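Local coordinates for Ice-binding protein isoform1a (Antarctomyces psychrotrophicus, PDB 7BWX) that probably binds ice crystals, engaging specific water molecules of their prism planes, as an antifreeze protein built on a right-handed beta-helix, at residues 113-118 against 141-146. The protein carries 1 engineered substitution. Residues are numbered along the deposited sequence; the frame is centred on the assembly and turned at random.
Sequences VLTLDG and SIILTN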
ATOM      1  N   VAL A 113     -16.566   0.021   4.820  1.00 17.78           N
ATOM      2  CA  VAL A 113     -15.663  -0.979   5.407  1.00 19.08           C
ATOM      3  C   VAL A 113     -15.512  -2.106   4.409  1.00 20.51           C
ATOM      4  O   VAL A 113     -16.525  -2.614   3.915  1.00 20.56           O
ATOM      5  CB  VAL A 113     -16.184  -1.495   6.768  1.00 19.59           C
ATOM      6  CG1 VAL A 113     -15.303  -2.602   7.321  1.00 20.67           C
ATOM      7  CG2 VAL A 113     -16.327  -0.364   7.744  1.00 19.56           C
ATOM      8  N   LEU A 114     -14.280  -2.541   4.217  1.00 18.43           N
ATOM      9  CA  LEU A 114     -13.972  -3.764   3.471  1.00 18.39           C
ATOM     10  C   LEU A 114     -13.406  -4.787   4.442  1.00 18.19           C
ATOM     11  O   LEU A 114     -12.460  -4.472   5.168  1.00 18.31           O
ATOM     12  CB  LEU A 114     -13.002  -3.404   2.325  1.00 21.02           C
ATOM     13  CG  LEU A 114     -12.338  -4.588   1.600  1.00 22.86           C
ATOM     14  CD1 LEU A 114     -13.389  -5.482   0.948  1.00 25.93           C
ATOM     15  CD2 LEU A 114     -11.428  -4.067   0.513  1.00 25.45           C
ATOM     16  N   THR A 115     -13.921  -6.006   4.383  1.00 18.63           N
ATOM     17  CA  THR A 115     -13.523  -7.110   5.257  1.00 18.03           C
ATOM     18  C   THR A 115     -12.759  -8.118   4.432  1.00 18.12           C
ATOM     19  O   THR A 115     -13.274  -8.547   3.432  1.00 21.61           O
ATOM     20  CB  THR A 115     -14.741  -7.722   5.953  1.00 19.01           C
ATOM     21  OG1 THR A 115     -15.418  -6.684   6.669  1.00 19.78           O
ATOM     22  CG2 THR A 115     -14.293  -8.796   6.902  1.00 20.58           C
ATOM     23  N   LEU A 116     -11.571  -8.470   4.883  1.00 18.27           N
ATOM     24  CA  LEU A 116     -10.756  -9.531   4.297  1.00 19.92           C
ATOM     25  C   LEU A 116     -10.843 -10.728   5.231  1.00 21.09           C
ATOM     26  O   LEU A 116     -10.353 -10.658   6.357  1.00 19.13           O
ATOM     27  CB  LEU A 116      -9.343  -9.021   4.110  1.00 19.49           C
ATOM     28  CG  LEU A 116      -9.292  -7.758   3.265  1.00 21.68           C
ATOM     29  CD1 LEU A 116      -7.857  -7.257   3.194  1.00 22.88           C
ATOM     30  CD2 LEU A 116      -9.847  -8.017   1.872  1.00 23.52           C
ATOM     31  N   ASP A 117     -11.478 -11.784   4.719  1.00 22.21           N
ATOM     32  CA  ASP A 117     -11.816 -13.018   5.470  1.00 20.28           C
ATOM     33  C   ASP A 117     -10.809 -14.104   5.152  1.00 19.19           C
ATOM     34  O   ASP A 117     -10.843 -14.643   4.087  1.00 22.57           O
ATOM     35  CB  ASP A 117     -13.244 -13.406   5.123  1.00 22.71           C
ATOM     36  CG  ASP A 117     -13.758 -14.671   5.805  1.00 24.47           C
ATOM     37  OD1 ASP A 117     -13.028 -15.253   6.612  1.00 22.50           O
ATOM     38  OD2 ASP A 117     -14.884 -15.072   5.437  1.00 30.02           O
ATOM     39  N   GLY A 118      -9.939 -14.401   6.091  1.00 19.35           N
ATOM     40  CA  GLY A 118      -8.952 -15.473   5.966  1.00 24.50           C
ATOM     41  C   GLY A 118      -9.579 -16.859   5.980  1.00 24.02           C
ATOM     42  O   GLY A 118      -8.836 -17.784   5.672  1.00 25.65           O
ATOM     43  N   SER A 141     -12.345   2.056   6.134  1.00 14.99           N
ATOM     44  CA  SER A 141     -11.476   1.098   6.833  1.00 15.76           C
ATOM     45  C   SER A 141     -11.456  -0.250   6.168  1.00 15.63           C
ATOM     46  O   SER A 141     -12.474  -0.731   5.649  1.00 17.45           O
ATOM     47  CB  SER A 141     -11.905   0.962   8.267  1.00 17.01           C
ATOM     48  OG  SER A 141     -10.861   0.390   9.021  1.00 15.13           O
ATOM     49  N   ILE A 142     -10.317  -0.868   6.262  1.00 15.15           N
ATOM     50  CA  ILE A 142     -10.113  -2.272   5.866  1.00 16.64           C
ATOM     51  C   ILE A 142      -9.849  -3.066   7.135  1.00 17.84           C
ATOM     52  O   ILE A 142      -8.967  -2.679   7.904  1.00 17.62           O
ATOM     53  CB  ILE A 142      -8.960  -2.366   4.851  1.00 17.93           C
ATOM     54  CG1 ILE A 142      -9.322  -1.597   3.582  1.00 20.28           C
ATOM     55  CG2 ILE A 142      -8.617  -3.828   4.556  1.00 19.36           C
ATOM     56  CD1 ILE A 142      -8.148  -1.169   2.738  1.00 21.85           C
ATOM     57  N   ILE A 143     -10.558  -4.154   7.324  1.00 16.94           N
ATOM     58  CA  ILE A 143     -10.412  -5.004   8.531  1.00 19.49           C
ATOM     59  C   ILE A 143     -10.109  -6.441   8.115  1.00 19.29           C
ATOM     60  O   ILE A 143     -10.434  -6.873   6.952  1.00 18.02           O
ATOM     61  CB  ILE A 143     -11.673  -4.902   9.414  1.00 20.50           C
ATOM     62  CG1 ILE A 143     -12.917  -5.486   8.760  1.00 20.76           C
ATOM     63  CG2 ILE A 143     -11.905  -3.472   9.856  1.00 22.19           C
ATOM     64  CD1 ILE A 143     -14.119  -5.476   9.693  1.00 24.04           C
ATOM     65  N   LEU A 144      -9.485  -7.142   9.029  1.00 17.52           N
ATOM     66  CA  LEU A 144      -9.039  -8.526   8.850  1.00 19.42           C
ATOM     67  C   LEU A 144      -9.871  -9.439   9.754  1.00 22.54           C
ATOM     68  O   LEU A 144      -9.911  -9.147  10.949  1.00 20.50           O
ATOM     69  CB  LEU A 144      -7.576  -8.598   9.268  1.00 20.71           C
ATOM     70  CG  LEU A 144      -6.643  -7.587   8.597  1.00 20.07           C
ATOM     71  CD1 LEU A 144      -5.262  -7.675   9.219  1.00 21.52           C
ATOM     72  CD2 LEU A 144      -6.615  -7.777   7.086  1.00 21.25           C
ATOM     73  N   THR A 145     -10.378 -10.552   9.241  1.00 21.57           N
ATOM     74  CA  THR A 145     -11.078 -11.548  10.097  1.00 23.99           C
ATOM     75  C   THR A 145     -10.524 -12.942   9.832  1.00 24.95           C
ATOM     76  O   THR A 145      -9.916 -13.164   8.763  1.00 20.46           O
ATOM     77  CB  THR A 145     -12.587 -11.478   9.870  1.00 23.30           C
ATOM     78  OG1 THR A 145     -12.805 -11.872   8.512  1.00 23.11           O
ATOM     79  CG2 THR A 145     -13.135 -10.093  10.134  1.00 26.85           C
ATOM     80  N   ASN A 146     -10.741 -13.857  10.785  1.00 25.67           N
ATOM     81  CA  ASN A 146     -10.568 -15.309  10.572  1.00 24.84           C
ATOM     82  C   ASN A 146      -9.177 -15.585  10.040  1.00 23.52           C
ATOM     83  O   ASN A 146      -9.065 -16.383   9.108  1.00 23.96           O
ATOM     84  CB  ASN A 146     -11.638 -15.830   9.619  1.00 26.44           C
ATOM     85  CG  ASN A 146     -13.023 -15.655  10.192  1.00 30.74           C
ATOM     86  OD1 ASN A 146     -13.151 -15.584  11.405  1.00 34.71           O
ATOM     87  ND2 ASN A 146     -14.047 -15.542   9.357  1.00 32.27           N
TER
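Two successive rungs on one wall of the right-handed beta-helix meet where strand 113-117 runs parallel to strand 141-145, with Leu-114 paired to Ile-142 and Leu-116 to Leu-144. Their register is fixed by a backbone ladder: Leu-114 N donates to Ser-141 O, Ile-143 N to Leu-114 O, Leu-116 N to Ile-143 O (2.9 Å, 171° at the hydrogen), Thr-145 N to Leu-116 O and Gly-118 N to Thr-145 O. Inside the coil, Leu-116 CD1 lies 3.8 Å from Ile-142 CG2 and 4.1 Å from Leu-144 CD2, while Trp-155 touches Leu-114 and Ile-142. On the outer face, chi1 of 66° sets Ile-143 CG1 between the backbone N and carbonyl carbon, and the extended chain beyond it brings CD1 to 3.9 Å from Val-113 CG1 and 3.5 Å from Thr-115 OG1. Methyl meets methyl further along, Thr-115 CG2 standing 3.7 Å from Thr-145 CG2. At the C-terminal ends of the strands, Asn-146 ND2 donates to Asp-117 OD1 (2.9 Å), approaching from above a carboxylate turned 62° from the amide; the same oxygen accepts Ala-119 N. Replacing Asp-117 with alanine would probably leave both the Asn-146 amide and the Ala-119 N-H without this acceptor, freeing the amide to turn. Backbone bonds thus hold the rungs together, aliphatic side chains pack on the Leu-114 and Leu-116 face, and a doubly engaged carboxylate oxygen ties the chain leaving each strand.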